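Local coordinates for protein dihydroneopterin triphosphate diphosphatase (Escherichia coli O157:H7, PDB 5U7H) that probably hydrolyses dihydroneopterin triphosphate to dihydroneopterin monophosphate and pyrophosphate in folate biosynthesis, and also nucleoside triphosphates with a preference for dATP, at residues A[33-38]-A[131-136]; A[26-31]-A[117-122]. One frame throughout, in Å; residues are numbered along the deposited sequence.

Contact 1. Residues A[33-38]-A[131-136]; sequences PDFWQS and ALTKSW. With SO4 (sulfate ion), chain B.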
loop_
_atom_site.group_PDB
_atom_site.type_symbol
_atom_site.label_atom_id
_atom_site.label_comp_id
_atom_site.label_asym_id
_atom_site.label_seq_id
_atom_site.Cartn_x
_atom_site.Cartn_y
_atom_site.Cartn_z
ATOM N N PRO A 33 -10.358 8.566 -8.060
ATOM C CA PRO A 33 -9.179 9.133 -8.750
ATOM C C PRO A 33 -8.450 10.229 -7.976
ATOM O O PRO A 33 -7.358 10.637 -8.401
ATOM C CB PRO A 33 -9.766 9.683 -10.061
ATOM C CG PRO A 33 -11.046 8.900 -10.257
ATOM C CD PRO A 33 -11.579 8.654 -8.876
ATOM N N ASP A 34 -9.015 10.739 -6.886
ATOM C CA ASP A 34 -8.323 11.686 -6.022
ATOM C C ASP A 34 -7.507 11.004 -4.936
ATOM O O ASP A 34 -6.861 11.693 -4.142
ATOM C CB ASP A 34 -9.329 12.635 -5.374
ATOM C CG ASP A 34 -10.123 13.413 -6.396
ATOM O OD1 ASP A 34 -9.501 13.909 -7.369
ATOM O OD2 ASP A 34 -11.362 13.514 -6.223
ATOM N N PHE A 35 -7.535 9.675 -4.887
ATOM C CA PHE A 35 -6.897 8.887 -3.841
ATOM C C PHE A 35 -5.594 8.325 -4.400
ATOM O O PHE A 35 -5.611 7.400 -5.214
ATOM C CB PHE A 35 -7.845 7.779 -3.380
ATOM C CG PHE A 35 -7.429 7.072 -2.112
ATOM C CD1 PHE A 35 -6.138 7.166 -1.613
ATOM C CD2 PHE A 35 -8.356 6.302 -1.421
ATOM C CE1 PHE A 35 -5.784 6.490 -0.433
ATOM C CE2 PHE A 35 -8.006 5.633 -0.258
ATOM C CZ PHE A 35 -6.713 5.728 0.236
ATOM N N TRP A 36 -4.476 8.897 -3.973
ATOM C CA TRP A 36 -3.148 8.361 -4.249
ATOM C C TRP A 36 -2.642 7.597 -3.029
ATOM O O TRP A 36 -2.846 8.030 -1.894
ATOM C CB TRP A 36 -2.174 9.482 -4.591
ATOM C CG TRP A 36 -2.507 10.174 -5.868
ATOM C CD1 TRP A 36 -3.495 11.098 -6.075
ATOM C CD2 TRP A 36 -1.850 10.000 -7.124
ATOM N NE1 TRP A 36 -3.488 11.512 -7.385
ATOM C CE2 TRP A 36 -2.491 10.852 -8.053
ATOM C CE3 TRP A 36 -0.774 9.214 -7.555
ATOM C CZ2 TRP A 36 -2.091 10.940 -9.388
ATOM C CZ3 TRP A 36 -0.380 9.300 -8.881
ATOM C CH2 TRP A 36 -1.043 10.155 -9.785
ATOM N N GLN A 37 -1.981 6.465 -3.265
ATOM C CA GLN A 37 -1.613 5.575 -2.172
ATOM C C GLN A 37 -0.356 4.784 -2.497
ATOM O O GLN A 37 0.046 4.660 -3.655
ATOM C CB GLN A 37 -2.733 4.588 -1.880
ATOM C CG GLN A 37 -3.168 3.816 -3.111
ATOM C CD GLN A 37 -4.034 2.621 -2.761
ATOM O OE1 GLN A 37 -4.494 1.881 -3.639
ATOM N NE2 GLN A 37 -4.262 2.426 -1.467
ATOM N N SER A 38 0.248 4.233 -1.443
ATOM C CA SER A 38 1.115 3.074 -1.565
ATOM C C SER A 38 0.277 1.846 -1.924
ATOM O O SER A 38 -0.938 1.916 -2.088
ATOM C CB SER A 38 1.874 2.838 -0.254
ATOM O OG SER A 38 2.524 4.011 0.201
ATOM N N ALA A 131 1.883 13.992 2.354
ATOM C CA ALA A 131 0.847 15.019 2.285
ATOM C C ALA A 131 -0.189 14.732 1.207
ATOM O O ALA A 131 -1.297 15.274 1.268
ATOM C CB ALA A 131 1.465 16.401 2.043
ATOM N N LEU A 132 0.138 13.906 0.217
ATOM C CA LEU A 132 -0.786 13.715 -0.895
ATOM C C LEU A 132 -1.891 12.717 -0.560
ATOM O O LEU A 132 -3.052 12.929 -0.929
ATOM C CB LEU A 132 -0.024 13.254 -2.134
ATOM C CG LEU A 132 -0.910 12.903 -3.336
ATOM C CD1 LEU A 132 -1.787 14.079 -3.727
ATOM C CD2 LEU A 132 -0.074 12.436 -4.516
ATOM N N THR A 133 -1.561 11.620 0.116
ATOM C CA THR A 133 -2.529 10.544 0.272
ATOM C C THR A 133 -3.686 10.965 1.182
ATOM O O THR A 133 -3.525 11.781 2.097
ATOM C CB THR A 133 -1.838 9.294 0.816
ATOM O OG1 THR A 133 -2.799 8.243 0.993
ATOM C CG2 THR A 133 -1.114 9.595 2.146
ATOM N N LYS A 134 -4.875 10.408 0.910
ATOM C CA LYS A 134 -6.049 10.666 1.736
ATOM C C LYS A 134 -6.130 9.768 2.957
ATOM O O LYS A 134 -6.988 9.998 3.813
ATOM C CB LYS A 134 -7.331 10.494 0.916
ATOM C CG LYS A 134 -7.405 11.401 -0.277
ATOM C CD LYS A 134 -8.494 10.949 -1.238
ATOM C CE LYS A 134 -9.861 11.333 -0.747
ATOM N NZ LYS A 134 -10.837 11.389 -1.878
ATOM N N SER A 135 -5.271 8.761 3.062
ATOM C CA SER A 135 -5.352 7.764 4.124
ATOM C C SER A 135 -4.372 8.117 5.237
ATOM O O SER A 135 -3.158 8.194 4.993
ATOM C CB SER A 135 -5.057 6.373 3.563
ATOM O OG SER A 135 -4.481 5.540 4.542
ATOM N N TRP A 136 -4.896 8.337 6.455
ATOM C CA TRP A 136 -4.022 8.748 7.551
ATOM C C TRP A 136 -3.019 7.660 7.916
ATOM O O TRP A 136 -1.892 7.975 8.321
ATOM C CB TRP A 136 -4.838 9.173 8.785
ATOM C CG TRP A 136 -5.643 8.099 9.472
ATOM C CD1 TRP A 136 -6.987 7.884 9.344
ATOM C CD2 TRP A 136 -5.173 7.134 10.419
ATOM N NE1 TRP A 136 -7.373 6.843 10.140
ATOM C CE2 TRP A 136 -6.282 6.366 10.816
ATOM C CE3 TRP A 136 -3.920 6.845 10.973
ATOM C CZ2 TRP A 136 -6.179 5.310 11.729
ATOM C CZ3 TRP A 136 -3.816 5.795 11.884
ATOM C CH2 TRP A 136 -4.940 5.041 12.252
HETATM S S SO4 B . -10.493 6.507 12.219
HETATM O O1 SO4 B . -11.499 7.566 12.258
HETATM O O2 SO4 B . -11.068 5.279 12.754
HETATM O O3 SO4 B . -10.057 6.338 10.833
HETATM O O4 SO4 B . -9.338 6.832 13.047
HETATM O O HOH W 1 -4.736 10.970 -2.209
HETATM O O HOH W 2 -12.163 12.889 -3.832
#
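W36, first residue of strand 36-42, and F35 just before it pack against L132, T133 and K134 in a strand-to-loop contact, made where the chain leaves helix 126-132 and heads for helix 136-147. One direct hydrogen bond crosses between the segments, from the T133 hydroxyl to the strand backbone: OG1 donates to W36 O over 2.9 Å, nearly along the C=O axis. T133 is the first residue to break from the helix, and with OG1 anti to its own N and beside the carbonyl carbon (chi1 179°), the hydroxyl faces on along the chain and accepts from S135 N at 3.3 Å, an ST turn. That oxygen therefore gives to the strand and receives from its own turn. Next to it, L132 sets CD2 over one face of the W36 indole, a CH-pi contact 4.0 Å from the centroid of the five-membered ring and displaced toward the rim. The F35 ring is bordered differently: T133 OG1 lies near its plane, 3.7 Å from CE1, whereas K134 CB is over a face. The K134 chain, bent at chi3 (77°), passes F35 with CD 3.4 Å from D34 O and ends at a salt bridge from NZ to D32. A water carries NZ on to D34 OD2, although the two charged atoms do not touch. A second, more central water accepts from W36 N at 2.7 Å and donates to both D34 O and L132 O, so three backbone groups, from the approach to the strand and from the helix end, share it. S135, a predicted substrate-binding residue, brings CB to 3.8 Å from F35 CZ, while its OG, also hydrogen-bonded to S137 OG, caps N138 N. The whole is a short linker between two helices, in which an ST turn leads into an N-cap serine, laid against a strand of the Nudix sheet.

Contact 2. Residues A[26-31]-A[117-122]; sequences MLQRRD and EHLAYK. With NI (nickel (II) ion), chain E; NI (nickel (II) ion), chain F.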
loop_
_atom_site.group_PDB
_atom_site.type_symbol
_atom_site.label_atom_id
_atom_site.label_comp_id
_atom_site.label_asym_id
_atom_site.label_seq_id
_atom_site.Cartn_x
_atom_site.Cartn_y
_atom_site.Cartn_z
ATOM N N MET A 26 3.833 6.383 -5.411
ATOM C CA MET A 26 2.431 6.674 -5.138
ATOM C C MET A 26 1.584 6.338 -6.355
ATOM O O MET A 26 1.955 6.663 -7.489
ATOM C CB MET A 26 2.249 8.136 -4.744
ATOM C CG MET A 26 2.914 8.463 -3.406
ATOM S SD MET A 26 2.258 7.473 -2.035
ATOM C CE MET A 26 0.821 8.447 -1.614
ATOM N N LEU A 27 0.439 5.693 -6.105
ATOM C CA LEU A 27 -0.407 5.133 -7.147
ATOM C C LEU A 27 -1.805 5.721 -7.032
ATOM O O LEU A 27 -2.323 5.881 -5.926
ATOM C CB LEU A 27 -0.459 3.605 -7.041
ATOM C CG LEU A 27 0.877 2.867 -6.892
ATOM C CD1 LEU A 27 0.656 1.445 -6.393
ATOM C CD2 LEU A 27 1.599 2.839 -8.214
ATOM N N GLN A 28 -2.412 6.024 -8.175
ATOM C CA GLN A 28 -3.679 6.745 -8.240
ATOM C C GLN A 28 -4.837 5.764 -8.405
ATOM O O GLN A 28 -4.935 5.082 -9.427
ATOM C CB GLN A 28 -3.661 7.746 -9.396
ATOM C CG GLN A 28 -4.972 8.511 -9.552
ATOM C CD GLN A 28 -4.976 9.411 -10.773
ATOM O OE1 GLN A 28 -4.334 9.116 -11.781
ATOM N NE2 GLN A 28 -5.704 10.511 -10.688
ATOM N N ARG A 29 -5.719 5.706 -7.410
ATOM C CA ARG A 29 -6.792 4.722 -7.433
ATOM C C ARG A 29 -7.760 4.972 -8.593
ATOM O O ARG A 29 -7.915 6.097 -9.083
ATOM C CB ARG A 29 -7.547 4.730 -6.100
ATOM C CG ARG A 29 -6.776 4.097 -4.953
ATOM C CD ARG A 29 -7.708 3.795 -3.792
ATOM N NE ARG A 29 -8.621 2.704 -4.106
ATOM C CZ ARG A 29 -8.261 1.423 -4.141
ATOM N NH1 ARG A 29 -7.004 1.071 -3.878
ATOM N NH2 ARG A 29 -9.158 0.489 -4.432
ATOM N N ARG A 30 -8.406 3.895 -9.045
ATOM C CA ARG A 30 -9.371 3.984 -10.133
ATOM C C ARG A 30 -10.801 4.167 -9.637
ATOM O O ARG A 30 -11.616 4.759 -10.349
ATOM C CB ARG A 30 -9.266 2.741 -11.031
ATOM C CG ARG A 30 -9.849 1.475 -10.425
ATOM C CD ARG A 30 -9.249 0.184 -10.988
ATOM N NE ARG A 30 -9.003 0.234 -12.427
ATOM C CZ ARG A 30 -8.324 -0.696 -13.094
ATOM N NH1 ARG A 30 -7.835 -1.752 -12.447
ATOM N NH2 ARG A 30 -8.135 -0.577 -14.404
ATOM N N ASP A 31 -11.118 3.700 -8.419
ATOM C CA ASP A 31 -12.446 3.908 -7.846
ATOM C C ASP A 31 -12.593 5.300 -7.245
ATOM O O ASP A 31 -13.710 5.815 -7.146
ATOM C CB ASP A 31 -12.748 2.844 -6.782
ATOM C CG ASP A 31 -11.643 2.721 -5.730
ATOM O OD1 ASP A 31 -10.766 3.603 -5.669
ATOM O OD2 ASP A 31 -11.644 1.735 -4.959
ATOM N N GLU A 117 -4.000 -2.035 -11.085
ATOM C CA GLU A 117 -5.139 -1.609 -10.275
ATOM C C GLU A 117 -5.313 -0.090 -10.240
ATOM O O GLU A 117 -6.251 0.398 -9.599
ATOM C CB GLU A 117 -4.971 -2.167 -8.848
ATOM C CG GLU A 117 -6.153 -2.024 -7.856
ATOM C CD GLU A 117 -5.816 -2.634 -6.483
ATOM O OE1 GLU A 117 -5.631 -1.874 -5.473
ATOM O OE2 GLU A 117 -5.722 -3.890 -6.436
ATOM N N HIS A 118 -4.456 0.670 -10.919
ATOM C CA HIS A 118 -4.410 2.111 -10.728
ATOM C C HIS A 118 -4.421 2.822 -12.079
ATOM O O HIS A 118 -4.297 2.203 -13.132
ATOM C CB HIS A 118 -3.173 2.513 -9.897
ATOM C CG HIS A 118 -3.238 2.048 -8.470
ATOM N ND1 HIS A 118 -2.881 0.772 -8.083
ATOM C CD2 HIS A 118 -3.662 2.675 -7.346
ATOM C CE1 HIS A 118 -3.064 0.637 -6.780
ATOM N NE2 HIS A 118 -3.530 1.778 -6.306
ATOM N N LEU A 119 -4.581 4.141 -12.032
ATOM C CA LEU A 119 -4.621 4.966 -13.231
ATOM C C LEU A 119 -3.268 5.553 -13.620
ATOM O O LEU A 119 -3.081 5.910 -14.789
ATOM C CB LEU A 119 -5.621 6.111 -13.037
ATOM C CG LEU A 119 -7.078 5.725 -12.739
ATOM C CD1 LEU A 119 -7.891 6.971 -12.437
ATOM C CD2 LEU A 119 -7.711 4.956 -13.872
ATOM N N ALA A 120 -2.333 5.660 -12.681
ATOM C CA ALA A 120 -1.075 6.373 -12.888
ATOM C C ALA A 120 -0.215 6.175 -11.645
ATOM O O ALA A 120 -0.715 5.790 -10.583
ATOM C CB ALA A 120 -1.304 7.860 -13.143
ATOM N N TYR A 121 1.082 6.469 -11.783
ATOM C CA TYR A 121 2.024 6.392 -10.670
ATOM C C TYR A 121 2.945 7.605 -10.693
ATOM O O TYR A 121 3.212 8.179 -11.752
ATOM C CB TYR A 121 2.845 5.098 -10.709
ATOM C CG TYR A 121 3.944 5.068 -11.754
ATOM C CD1 TYR A 121 5.237 5.471 -11.444
ATOM C CD2 TYR A 121 3.692 4.614 -13.039
ATOM C CE1 TYR A 121 6.236 5.434 -12.387
ATOM C CE2 TYR A 121 4.681 4.578 -13.991
ATOM C CZ TYR A 121 5.954 4.984 -13.660
ATOM O OH TYR A 121 6.950 4.947 -14.610
ATOM N N LYS A 122 3.427 7.987 -9.511
ATOM C CA LYS A 122 4.325 9.119 -9.316
ATOM C C LYS A 122 5.386 8.746 -8.289
ATOM O O LYS A 122 5.077 8.070 -7.303
ATOM C CB LYS A 122 3.569 10.346 -8.792
ATOM C CG LYS A 122 3.174 11.359 -9.821
ATOM C CD LYS A 122 2.551 12.584 -9.159
ATOM C CE LYS A 122 1.418 12.203 -8.217
ATOM N NZ LYS A 122 0.605 13.392 -7.826
HETATM NI NI NI E . -4.755 -5.181 -5.203
HETATM NI NI NI F . -4.724 -2.551 -3.661
HETATM O O HOH W 3 -5.956 -1.437 -2.578
HETATM O O HOH W 4 -7.898 1.555 -7.576
HETATM O O HOH W 5 -6.037 -6.774 -5.357
HETATM O O HOH W 6 -3.909 -6.320 -6.756
HETATM O O HOH W 7 -3.559 -0.880 -3.552
#
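M26 and K122 form an antiparallel hydrogen-bonded pair where strand 118-125, at the sheet's edge, runs beside strand 23-29 in the Nudix fold. M26 N gives to K122 O and K122 N returns to M26 O, both at 2.8 Å. Further along, Q28 N donates to A120 O, and Q28 O takes L119 N at 2.8 Å, just where the edge strand turns a corner. Beyond the corner a water takes over, accepting from R30 N and donating to E117 O. The H118 ring lies across L27, whose CB is over its face at 3.5 Å from the centroid; chi1 of -68°, with CG beside the backbone N, puts the imidazole there. Its NE2 is hydrogen-bonded to Q37 OE1, which R29 NH1 also binds. R29, which probably binds substrate, grips D31 side-on: NE goes to OD1, on the syn lone pair, and NH2 to OD2, which it meets from above the carboxylate plane. With Q37 on NH1, this fork leaves the guanidinium beside E117, NH1 3.6 Å from E117 OE1 and the two planes 64° apart. That carboxylate bridges two nickel ions, where magnesium probably sits in the working enzyme: OE2 binds one at 2.0 Å and OE1 the other at 2.1 Å. A water on this second nickel also accepts a hydrogen bond from R29 NH1, 3.0 Å away.

Overall arrangement
Contact 1 lies on strand 36-42 and contact 2 on its sheet neighbour 23-29, and their centres lie 10 Å apart. Q37 O meets L27 N at 2.7 Å, which continues the sheet from one contact into the other. Q37 OE1 lies 2.6 Å from R29 NH1, linking the strand that carries contact 1 to the metal end of contact 2. Side chains join them too: K122 CE is 3.5 Å from W36 CZ3, and K122 NZ is 3.5 Å from L132 CD2. The metal end is the likely active site, where E56 and E60 join E117 in binding nickel; the Q37 side chain comes within about 4 Å of a nickel ion.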